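Local coordinates for protein precorrin-6y methylase (Rhodobacter capsulatus, PDB 3NJR) that forms the C-terminal domain of an enzyme that methylates precorrin-6Y with S-adenosyl-L-methionine in cobalamin biosynthesis, here with S-adenosyl-L-homocysteine bound, at residues L46-A50 with L51-R55; G111-P114 with A115-D119; E91-Q94 with K95-T99; D138-W141 with E142-P146. One frame throughout, in Å; residues are numbered along the deposited sequence.

Interaction 1. Residues L46-A50 with L51-R55; sequences LTLAA and LAPRR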
loop_
_atom_site.group_PDB
_atom_site.type_symbol
_atom_site.label_atom_id
_atom_site.label_comp_id
_atom_site.label_asym_id
_atom_site.label_seq_id
_atom_site.Cartn_x
_atom_site.Cartn_y
_atom_site.Cartn_z
ATOM N N LEU A 46 17.149 2.929 -3.120
ATOM C CA LEU A 46 16.713 1.609 -3.624
ATOM C C LEU A 46 17.342 1.300 -4.970
ATOM O O LEU A 46 17.809 0.170 -5.216
ATOM C CB LEU A 46 15.202 1.498 -3.729
ATOM C CG LEU A 46 14.496 1.334 -2.395
ATOM C CD1 LEU A 46 13.004 1.605 -2.573
ATOM C CD2 LEU A 46 14.749 -0.047 -1.769
ATOM N N THR A 47 17.344 2.321 -5.818
ATOM C CA THR A 47 17.871 2.238 -7.165
ATOM C C THR A 47 19.373 1.920 -7.134
ATOM O O THR A 47 19.820 0.891 -7.668
ATOM C CB THR A 47 17.594 3.552 -7.889
ATOM O OG1 THR A 47 16.179 3.759 -7.935
ATOM C CG2 THR A 47 18.156 3.536 -9.291
ATOM N N LEU A 48 20.155 2.762 -6.470
ATOM C CA LEU A 48 21.563 2.425 -6.311
ATOM C C LEU A 48 21.823 1.050 -5.726
ATOM O O LEU A 48 22.732 0.355 -6.187
ATOM C CB LEU A 48 22.361 3.541 -5.641
ATOM C CG LEU A 48 22.692 4.463 -6.818
ATOM C CD1 LEU A 48 21.714 5.624 -6.940
ATOM C CD2 LEU A 48 24.074 4.952 -6.694
ATOM N N ALA A 49 21.012 0.616 -4.770
ATOM C CA ALA A 49 21.133 -0.764 -4.280
ATOM C C ALA A 49 20.986 -1.791 -5.423
ATOM O O ALA A 49 21.772 -2.757 -5.518
ATOM C CB ALA A 49 20.132 -1.030 -3.173
ATOM N N ALA A 50 20.010 -1.568 -6.300
ATOM C CA ALA A 50 19.807 -2.428 -7.466
ATOM C C ALA A 50 20.953 -2.308 -8.491
ATOM O O ALA A 50 21.336 -3.293 -9.123
ATOM C CB ALA A 50 18.455 -2.101 -8.133
ATOM N N LEU A 51 21.469 -1.091 -8.666
ATOM C CA LEU A 51 22.517 -0.827 -9.650
ATOM C C LEU A 51 23.816 -1.485 -9.203
ATOM O O LEU A 51 24.551 -2.040 -10.031
ATOM C CB LEU A 51 22.701 0.682 -9.881
ATOM C CG LEU A 51 21.635 1.366 -10.752
ATOM C CD1 LEU A 51 21.697 2.867 -10.664
ATOM C CD2 LEU A 51 21.774 0.946 -12.204
ATOM N N ALA A 52 24.086 -1.433 -7.890
ATOM C CA ALA A 52 25.203 -2.171 -7.270
ATOM C C ALA A 52 26.572 -1.838 -7.858
ATOM O O ALA A 52 27.254 -2.729 -8.329
ATOM C CB ALA A 52 24.955 -3.688 -7.325
ATOM N N PRO A 53 26.985 -0.554 -7.816
ATOM C CA PRO A 53 28.298 -0.125 -8.357
ATOM C C PRO A 53 29.483 -0.952 -7.821
ATOM O O PRO A 53 29.542 -1.237 -6.613
ATOM C CB PRO A 53 28.439 1.314 -7.858
ATOM C CG PRO A 53 27.103 1.737 -7.398
ATOM C CD PRO A 53 26.227 0.563 -7.209
ATOM N N ARG A 54 30.392 -1.371 -8.706
ATOM C CA ARG A 54 31.709 -1.857 -8.288
ATOM C C ARG A 54 32.643 -0.785 -8.803
ATOM O O ARG A 54 32.309 -0.073 -9.731
ATOM C CB ARG A 54 32.075 -3.203 -8.920
ATOM C CG ARG A 54 31.498 -4.444 -8.263
ATOM C CD ARG A 54 30.038 -4.666 -8.631
ATOM N NE ARG A 54 29.604 -6.010 -8.241
ATOM C CZ ARG A 54 28.330 -6.408 -8.162
ATOM N NH1 ARG A 54 27.343 -5.565 -8.449
ATOM N NH2 ARG A 54 28.040 -7.661 -7.803
ATOM N N ARG A 55 33.822 -0.692 -8.204
ATOM C CA ARG A 55 34.822 0.331 -8.533
ATOM C C ARG A 55 35.044 0.427 -10.051
ATOM O O ARG A 55 35.285 -0.584 -10.709
ATOM C CB ARG A 55 36.137 -0.006 -7.792
ATOM C CG ARG A 55 36.781 1.163 -7.012
ATOM C CD ARG A 55 37.153 0.736 -5.573
ATOM N NE ARG A 55 37.228 1.831 -4.588
ATOM C CZ ARG A 55 36.600 3.014 -4.653
ATOM N NH1 ARG A 55 35.793 3.331 -5.658
ATOM N NH2 ARG A 55 36.778 3.900 -3.682
#

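Interaction 2. Residues G111-P114 with A115-D119; sequences GTAP and AALAD. With SAH (S-adenosyl-L-homocysteine), chain C.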
loop_
_atom_site.group_PDB
_atom_site.type_symbol
_atom_site.label_atom_id
_atom_site.label_comp_id
_atom_site.label_asym_id
_atom_site.label_seq_id
_atom_site.Cartn_x
_atom_site.Cartn_y
_atom_site.Cartn_z
ATOM N N GLY A 111 20.813 15.379 -25.020
ATOM C CA GLY A 111 20.170 14.635 -26.098
ATOM C C GLY A 111 19.086 13.667 -25.674
ATOM O O GLY A 111 18.627 13.669 -24.527
ATOM N N THR A 112 18.690 12.828 -26.620
ATOM C CA THR A 112 17.588 11.897 -26.451
ATOM C C THR A 112 18.095 10.489 -26.729
ATOM O O THR A 112 18.821 10.261 -27.699
ATOM C CB THR A 112 16.457 12.249 -27.443
ATOM O OG1 THR A 112 15.917 13.521 -27.089
ATOM C CG2 THR A 112 15.335 11.232 -27.412
ATOM N N ALA A 113 17.733 9.552 -25.863
ATOM C CA ALA A 113 17.933 8.138 -26.162
ATOM C C ALA A 113 16.783 7.704 -27.068
ATOM O O ALA A 113 15.621 8.037 -26.792
ATOM C CB ALA A 113 17.976 7.296 -24.885
ATOM N N PRO A 114 17.088 6.913 -28.115
ATOM C CA PRO A 114 18.353 6.204 -28.297
ATOM C C PRO A 114 19.456 6.892 -29.098
ATOM O O PRO A 114 20.597 6.444 -29.016
ATOM C CB PRO A 114 17.919 4.911 -29.011
ATOM C CG PRO A 114 16.390 4.964 -29.071
ATOM C CD PRO A 114 16.083 6.416 -29.063
ATOM N N ALA A 115 19.147 7.936 -29.873
ATOM C CA ALA A 115 20.181 8.603 -30.697
ATOM C C ALA A 115 21.469 8.958 -29.916
ATOM O O ALA A 115 22.568 8.634 -30.367
ATOM C CB ALA A 115 19.620 9.833 -31.460
ATOM N N ALA A 116 21.336 9.550 -28.731
ATOM C CA ALA A 116 22.513 9.991 -27.958
ATOM C C ALA A 116 23.413 8.872 -27.445
ATOM O O ALA A 116 24.565 9.117 -27.074
ATOM C CB ALA A 116 22.100 10.897 -26.817
ATOM N N LEU A 117 22.887 7.649 -27.446
ATOM C CA LEU A 117 23.588 6.463 -26.972
ATOM C C LEU A 117 24.510 5.888 -28.016
ATOM O O LEU A 117 25.402 5.119 -27.685
ATOM C CB LEU A 117 22.573 5.377 -26.631
ATOM C CG LEU A 117 21.918 5.326 -25.261
ATOM C CD1 LEU A 117 21.758 6.714 -24.670
ATOM C CD2 LEU A 117 20.594 4.591 -25.339
ATOM N N ALA A 118 24.276 6.244 -29.276
ATOM C CA ALA A 118 24.874 5.532 -30.426
ATOM C C ALA A 118 26.387 5.548 -30.501
ATOM O O ALA A 118 26.985 4.542 -30.889
ATOM C CB ALA A 118 24.276 6.033 -31.751
ATOM N N ASP A 119 27.013 6.672 -30.162
ATOM C CA ASP A 119 28.487 6.707 -30.166
ATOM C C ASP A 119 29.140 6.541 -28.783
ATOM O O ASP A 119 30.347 6.763 -28.629
ATOM C CB ASP A 119 29.029 7.967 -30.872
ATOM C CG ASP A 119 28.550 9.274 -30.219
ATOM O OD1 ASP A 119 27.709 9.216 -29.273
ATOM O OD2 ASP A 119 29.009 10.363 -30.673
HETATM N N SAH C . 16.723 10.328 -12.330
HETATM C CA SAH C . 16.373 11.782 -12.314
HETATM C CB SAH C . 14.855 11.946 -12.219
HETATM C CG SAH C . 14.269 12.697 -13.420
HETATM S SD SAH C . 13.333 11.598 -14.443
HETATM C C SAH C . 17.092 12.484 -11.185
HETATM O O SAH C . 17.326 13.693 -11.204
HETATM O OXT SAH C . 17.485 11.876 -10.198
HETATM C "C5'" SAH C . 12.670 12.637 -15.723
HETATM C "C4'" SAH C . 13.722 13.192 -16.696
HETATM O "O4'" SAH C . 13.967 12.336 -17.829
HETATM C "C3'" SAH C . 13.267 14.532 -17.265
HETATM O "O3'" SAH C . 14.211 15.536 -16.907
HETATM C "C2'" SAH C . 13.245 14.367 -18.774
HETATM O "O2'" SAH C . 13.739 15.515 -19.480
HETATM C "C1'" SAH C . 14.121 13.144 -19.008
HETATM N N9 SAH C . 13.776 12.478 -20.302
HETATM C C8 SAH C . 12.538 12.361 -20.830
HETATM N N7 SAH C . 12.566 11.726 -22.026
HETATM C C5 SAH C . 13.850 11.424 -22.291
HETATM C C6 SAH C . 14.586 10.741 -23.385
HETATM N N6 SAH C . 13.901 10.263 -24.445
HETATM N N1 SAH C . 15.939 10.616 -23.294
HETATM C C2 SAH C . 16.613 11.100 -22.233
HETATM N N3 SAH C . 16.002 11.728 -21.204
HETATM C C4 SAH C . 14.650 11.921 -21.161
#

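Interaction 3. Residues E91-Q94 with K95-T99; sequences ENIQ and KNIDT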
loop_
_atom_site.group_PDB
_atom_site.type_symbol
_atom_site.label_atom_id
_atom_site.label_comp_id
_atom_site.label_asym_id
_atom_site.label_seq_id
_atom_site.Cartn_x
_atom_site.Cartn_y
_atom_site.Cartn_z
ATOM N N GLU A 91 22.226 21.905 -17.188
ATOM C CA GLU A 91 22.923 22.875 -16.386
ATOM C C GLU A 91 23.022 22.469 -14.910
ATOM O O GLU A 91 24.083 22.652 -14.284
ATOM C CB GLU A 91 22.216 24.206 -16.519
ATOM C CG GLU A 91 23.103 25.377 -16.259
ATOM C CD GLU A 91 22.342 26.518 -15.590
ATOM O OE1 GLU A 91 21.086 26.581 -15.741
ATOM O OE2 GLU A 91 23.005 27.344 -14.908
ATOM N N ASN A 92 21.925 21.927 -14.366
ATOM C CA ASN A 92 21.916 21.353 -13.013
ATOM C C ASN A 92 22.836 20.128 -12.873
ATOM O O ASN A 92 23.542 20.004 -11.869
ATOM C CB ASN A 92 20.493 20.993 -12.572
ATOM C CG ASN A 92 19.644 22.219 -12.209
ATOM O OD1 ASN A 92 18.423 22.174 -12.330
ATOM N ND2 ASN A 92 20.280 23.305 -11.755
ATOM N N ILE A 93 22.824 19.239 -13.876
ATOM C CA ILE A 93 23.767 18.112 -13.957
ATOM C C ILE A 93 25.182 18.660 -13.918
ATOM O O ILE A 93 26.054 18.121 -13.241
ATOM C CB ILE A 93 23.625 17.285 -15.272
ATOM C CG1 ILE A 93 22.189 16.798 -15.473
ATOM C CG2 ILE A 93 24.635 16.142 -15.311
ATOM C CD1 ILE A 93 21.926 16.247 -16.838
ATOM N N GLN A 94 25.407 19.748 -14.638
ATOM C CA GLN A 94 26.739 20.303 -14.724
ATOM C C GLN A 94 27.204 20.817 -13.367
ATOM O O GLN A 94 28.366 20.622 -12.996
ATOM C CB GLN A 94 26.800 21.404 -15.772
ATOM C CG GLN A 94 28.108 21.374 -16.520
ATOM C CD GLN A 94 28.183 20.175 -17.457
ATOM O OE1 GLN A 94 28.974 19.234 -17.234
ATOM N NE2 GLN A 94 27.335 20.191 -18.510
ATOM N N LYS A 95 26.293 21.458 -12.633
ATOM C CA LYS A 95 26.612 21.972 -11.308
ATOM C C LYS A 95 26.998 20.850 -10.351
ATOM O O LYS A 95 27.934 21.000 -9.551
ATOM C CB LYS A 95 25.461 22.788 -10.754
ATOM C CG LYS A 95 25.226 24.052 -11.557
ATOM C CD LYS A 95 24.079 24.884 -11.020
ATOM C CE LYS A 95 23.940 26.178 -11.812
ATOM N NZ LYS A 95 22.706 26.916 -11.396
ATOM N N ASN A 96 26.311 19.711 -10.467
ATOM C CA ASN A 96 26.557 18.577 -9.585
ATOM C C ASN A 96 27.859 17.903 -9.926
ATOM O O ASN A 96 28.547 17.401 -9.045
ATOM C CB ASN A 96 25.402 17.593 -9.655
ATOM C CG ASN A 96 24.133 18.162 -9.078
ATOM O OD1 ASN A 96 24.150 18.739 -7.999
ATOM N ND2 ASN A 96 23.025 18.017 -9.795
ATOM N N ILE A 97 28.196 17.893 -11.212
ATOM C CA ILE A 97 29.511 17.457 -11.633
ATOM C C ILE A 97 30.548 18.384 -10.957
ATOM O O ILE A 97 31.425 17.893 -10.228
ATOM C CB ILE A 97 29.647 17.393 -13.191
ATOM C CG1 ILE A 97 28.783 16.262 -13.772
ATOM C CG2 ILE A 97 31.078 17.167 -13.603
ATOM C CD1 ILE A 97 28.616 16.285 -15.310
ATOM N N ASP A 98 30.406 19.707 -11.157
ATOM C CA ASP A 98 31.280 20.719 -10.511
ATOM C C ASP A 98 31.394 20.543 -9.002
ATOM O O ASP A 98 32.496 20.326 -8.491
ATOM C CB ASP A 98 30.795 22.148 -10.771
ATOM C CG ASP A 98 31.039 22.626 -12.204
ATOM O OD1 ASP A 98 31.473 21.839 -13.094
ATOM O OD2 ASP A 98 30.769 23.830 -12.430
ATOM N N THR A 99 30.257 20.628 -8.307
ATOM C CA THR A 99 30.201 20.527 -6.852
ATOM C C THR A 99 31.060 19.414 -6.297
ATOM O O THR A 99 31.841 19.635 -5.362
ATOM C CB THR A 99 28.762 20.299 -6.350
ATOM O OG1 THR A 99 27.938 21.364 -6.818
ATOM C CG2 THR A 99 28.693 20.243 -4.796
#

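Interaction 4. Residues D138-W141 with E142-P146; sequences DRLW and EWLAP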
loop_
_atom_site.group_PDB
_atom_site.type_symbol
_atom_site.label_atom_id
_atom_site.label_comp_id
_atom_site.label_asym_id
_atom_site.label_seq_id
_atom_site.Cartn_x
_atom_site.Cartn_y
_atom_site.Cartn_z
ATOM N N ASP A 138 14.271 -2.409 -27.158
ATOM C CA ASP A 138 14.677 -3.307 -28.252
ATOM C C ASP A 138 16.097 -2.958 -28.662
ATOM O O ASP A 138 16.950 -3.850 -28.795
ATOM C CB ASP A 138 13.722 -3.228 -29.455
ATOM C CG ASP A 138 12.292 -3.637 -29.108
ATOM O OD1 ASP A 138 12.119 -4.657 -28.403
ATOM O OD2 ASP A 138 11.344 -2.932 -29.543
ATOM N N ARG A 139 16.337 -1.656 -28.828
ATOM C CA ARG A 139 17.681 -1.124 -29.081
ATOM C C ARG A 139 18.678 -1.492 -27.957
ATOM O O ARG A 139 19.747 -2.050 -28.236
ATOM C CB ARG A 139 17.619 0.393 -29.338
ATOM C CG ARG A 139 17.877 0.891 -30.785
ATOM C CD ARG A 139 17.370 -0.025 -31.922
ATOM N NE ARG A 139 15.955 0.202 -32.203
ATOM C CZ ARG A 139 15.100 -0.755 -32.553
ATOM N NH1 ARG A 139 15.498 -2.021 -32.666
ATOM N NH2 ARG A 139 13.832 -0.446 -32.775
ATOM N N LEU A 140 18.322 -1.232 -26.696
ATOM C CA LEU A 140 19.181 -1.656 -25.589
ATOM C C LEU A 140 19.428 -3.145 -25.688
ATOM O O LEU A 140 20.555 -3.588 -25.498
ATOM C CB LEU A 140 18.594 -1.327 -24.211
ATOM C CG LEU A 140 18.533 0.118 -23.700
ATOM C CD1 LEU A 140 17.818 0.177 -22.347
ATOM C CD2 LEU A 140 19.906 0.737 -23.617
ATOM N N TRP A 141 18.393 -3.921 -26.022
ATOM C CA TRP A 141 18.567 -5.369 -26.083
ATOM C C TRP A 141 19.551 -5.854 -27.142
ATOM O O TRP A 141 20.248 -6.854 -26.927
ATOM C CB TRP A 141 17.249 -6.138 -26.178
ATOM C CG TRP A 141 17.401 -7.376 -25.378
ATOM C CD1 TRP A 141 17.705 -8.635 -25.836
ATOM C CD2 TRP A 141 17.386 -7.460 -23.952
ATOM N NE1 TRP A 141 17.842 -9.510 -24.773
ATOM C CE2 TRP A 141 17.649 -8.814 -23.606
ATOM C CE3 TRP A 141 17.161 -6.523 -22.927
ATOM C CZ2 TRP A 141 17.692 -9.253 -22.280
ATOM C CZ3 TRP A 141 17.192 -6.960 -21.613
ATOM C CH2 TRP A 141 17.460 -8.316 -21.298
ATOM N N GLU A 142 19.601 -5.138 -28.270
ATOM C CA GLU A 142 20.501 -5.461 -29.381
ATOM C C GLU A 142 21.928 -5.011 -29.118
ATOM O O GLU A 142 22.877 -5.706 -29.509
ATOM C CB GLU A 142 20.027 -4.795 -30.671
ATOM C CG GLU A 142 18.864 -5.464 -31.366
ATOM C CD GLU A 142 17.960 -4.471 -32.099
ATOM O OE1 GLU A 142 18.418 -3.365 -32.471
ATOM O OE2 GLU A 142 16.769 -4.798 -32.301
ATOM N N TRP A 143 22.078 -3.854 -28.469
ATOM C CA TRP A 143 23.394 -3.213 -28.307
ATOM C C TRP A 143 24.257 -3.714 -27.161
ATOM O O TRP A 143 25.480 -3.735 -27.269
ATOM C CB TRP A 143 23.229 -1.706 -28.159
ATOM C CG TRP A 143 22.572 -1.079 -29.328
ATOM C CD1 TRP A 143 22.297 -1.670 -30.539
ATOM C CD2 TRP A 143 22.114 0.271 -29.429
ATOM N NE1 TRP A 143 21.680 -0.774 -31.368
ATOM C CE2 TRP A 143 21.565 0.430 -30.722
ATOM C CE3 TRP A 143 22.109 1.362 -28.554
ATOM C CZ2 TRP A 143 21.026 1.643 -31.166
ATOM C CZ3 TRP A 143 21.579 2.577 -29.002
ATOM C CH2 TRP A 143 21.039 2.699 -30.293
ATOM N N LEU A 144 23.609 -4.126 -26.077
ATOM C CA LEU A 144 24.256 -4.331 -24.791
ATOM C C LEU A 144 24.989 -5.643 -24.690
ATOM O O LEU A 144 24.495 -6.681 -25.106
ATOM C CB LEU A 144 23.230 -4.218 -23.656
ATOM C CG LEU A 144 23.123 -2.976 -22.750
ATOM C CD1 LEU A 144 23.628 -1.646 -23.323
ATOM C CD2 LEU A 144 21.692 -2.823 -22.239
ATOM N N ALA A 145 26.192 -5.576 -24.135
ATOM C CA ALA A 145 26.948 -6.759 -23.760
ATOM C C ALA A 145 26.099 -7.638 -22.824
ATOM O O ALA A 145 25.490 -7.138 -21.869
ATOM C CB ALA A 145 28.262 -6.342 -23.079
ATOM N N PRO A 146 26.046 -8.951 -23.096
ATOM C CA PRO A 146 25.274 -9.831 -22.203
ATOM C C PRO A 146 25.825 -9.744 -20.774
ATOM O O PRO A 146 27.057 -9.720 -20.588
ATOM C CB PRO A 146 25.526 -11.225 -22.794
ATOM C CG PRO A 146 26.892 -11.110 -23.459
ATOM C CD PRO A 146 26.882 -9.713 -24.049
HETATM O O HOH W 1 22.952 -8.216 -27.274
#

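Interaction 1. Residues L46-A50 with L51-R55
Thr47 and Leu51 stand side by side, one turn apart, near the end of helix 41-51. CG2 of Thr47 meets CD1 of Leu51 at 3.9 Å. The first torsion of Thr47 (chi1 -60°) sets this methyl opposite the backbone N and leaves OG1 beside that N. The two branches therefore serve different partners: the methyl packs on Leu51, and the hydroxyl bonds to the carbonyl O of Met43, with a weaker bond from Asn153. In Leu51, CG is anti to the carbonyl carbon (chi1 -77°). This lays CG alongside Thr47 O, 3.6 Å away. CD1 of Leu51 lies 4.3 Å from CG of Leu48.

Two backbone bonds span the same turn. Leu51 N donates to Thr47 O at 2.8 Å, and Ala52 N donates to Leu48 O at 2.8 Å. Ala52 then turns to positive phi (58°), and the helix ends. CD of Pro53 lies 3.6 Å from Leu48 O, and the backbone of Pro53 is hydrogen-bonded to the second subunit, another copy of the protein. Arg54 folds back, and NH1 reaches a lone pair of Ala52 O at 2.8 Å, in the carbonyl plane. The chemistry thus divides: methyl groups pack on the inner side, while two arginine side chains supply donors to carbonyls at the helix end, Arg54 to Ala52 O and Arg149 to Leu51 O.

Interaction 2. Residues G111-P114 with A115-D119
Leu117 packs back on Ala113 and Pro114, the residues four and three before it. Its CG is anti to the carbonyl carbon (chi1 -86°), beside the backbone N. CB lies 3.3 Å from Pro114 O, and CG is a little farther from the same oxygen. The side chain then forks over a methyl group: CD1 is 3.8 Å from CB of Ala113, and CD2 is also 3.8 Å from that CB. CD2 in addition comes to 4.0 Å from CA of Pro114. Ile62, Ile83 and Leu136 add to the apolar surroundings of Leu117.

Two backbone bonds shape the turn. Ala116 N donates almost straight to Thr112 O at 2.8 Å. Leu117 N reaches Pro114 O at 3.0 Å, from above the carbonyl plane. The peptide before Pro114 is cis.

The start of the loop faces the bound S-adenosyl-L-homocysteine. Ala113 N makes a weak hydrogen bond to N1 of its adenine, 3.3 Å long. CG2 of Thr112 sits 3.4 Å from the adenine N6. A loop after a parallel strand, giving a backbone N-H to adenine N1, is characteristic of the cofactor site of Rossmann-like methyltransferases.

Interaction 3. Residues E91-Q94 with K95-T99
Lys95 reaches back along helix 87-99 to Glu91 and Asn92. Its CG is anti to the carbonyl carbon (chi1 -66°), and the chain is extended from there to the tip. CG passes 3.3 Å from Glu91 O. Further out CD comes to 4.2 Å from ND2 of Asn92. At the tip NZ forms a salt bridge with OE2 of Glu91, at 3.6 Å. The carboxylate oxygen also touches the last methylene, so the pair meets partly through carbon. This pair lies on the exposed side of the helix.

Gln94 is bent at its second torsion (chi2 71°). The bend carries the amide across Ile97, with OE1 3.5 Å from CD1 of Ile97. That isoleucine also runs beside Ile93, and its CD1 is 4.0 Å from CG2 of Ile93. Both isoleucines face the sheet and pack on Met106.

Asn92 also takes part through its backbone. Its O accepts from Asn96 N at 3.1 Å, one of four successive i to i+4 bonds from 95-98 back to 91-94. The side chain of Asn96 bonds to Ala33 N and weakly to Ser66 O. At the C-terminal end Thr99 OG1 joins Thr99 N on Lys95 O, 2.8 Å from OG1 and above the carbonyl plane. An amphipathic helix of this kind is the crossover of a beta-alpha-beta unit, here linking parallel strands 79-84 and 106-110 in the Rossmann-like sheet.

Interaction 4. Residues D138-W141 with E142-P146
The carbonyl O of Arg139 is gripped by two N-H groups. Trp143 N donates to it at 3.0 Å, and Glu142 N makes a weak bond at 3.1 Å. Glu142 N is shared, and its stronger bond goes to Asp138 O. The Trp143 ring presents a face to the oxygen of Arg139, which stands 3.2 Å above the ring plane and toward its rim.

Arg139 then covers more of that indole. Its CB lies 4.1 Å from the centroid of the six-membered ring, nearly on the ring normal, a CH-pi contact. CG comes nearer, 3.3 Å from CZ2 of Trp143. Bends at chi2 (35°) and chi3 (84°) turn the rest of the chain beside Glu142, and the two side chains point the same way. NH1 of Arg139 forms a salt bridge with OE2 of Glu142 at 3.1 Å and a weak hydrogen bond to OE1. The carboxylate meets the guanidinium at its edge, with the two planes 33° apart.

On the inner side CB of Leu140 touches CD2 of Leu144 at 4.0 Å. Leu140 packs on Ile128 and Leu144 on Val126, both of strand 125-128. Leu144 N still bonds Leu140 O, at 3.2 Å, although Leu144 has left helical geometry. A water is hydrogen-bonded to Trp141 O and Leu144 O, though it cannot serve all its possible acceptors at once. The ring of Trp141 stacks on His170. This is the C-terminal end of the crossover helix in the beta-alpha-beta unit of strands 125-128 and 149-154, part of the Rossmann-like fold.

All four contacts are local and flank one Rossmann-like sheet. Interaction 1 lies deepest, with no exposed residue among those that touch, and is the one that meets a second subunit; its side-chain packing is apolar, with arginine donors at the helix end. Interactions 2, 3 and 4 each have an exposed side. Interactions 3 and 4 belong to crossover helices of two different beta-alpha-beta units, about 29 Å apart between centres. Each has an outer salt bridge and an inner apolar side. Interaction 2 differs in being a loop with direct contact to the ligand. It touches interaction 4: CB of Leu117 packs on CZ3 of Trp143 at 3.8 Å, joining the adenine loop to helix 134-143.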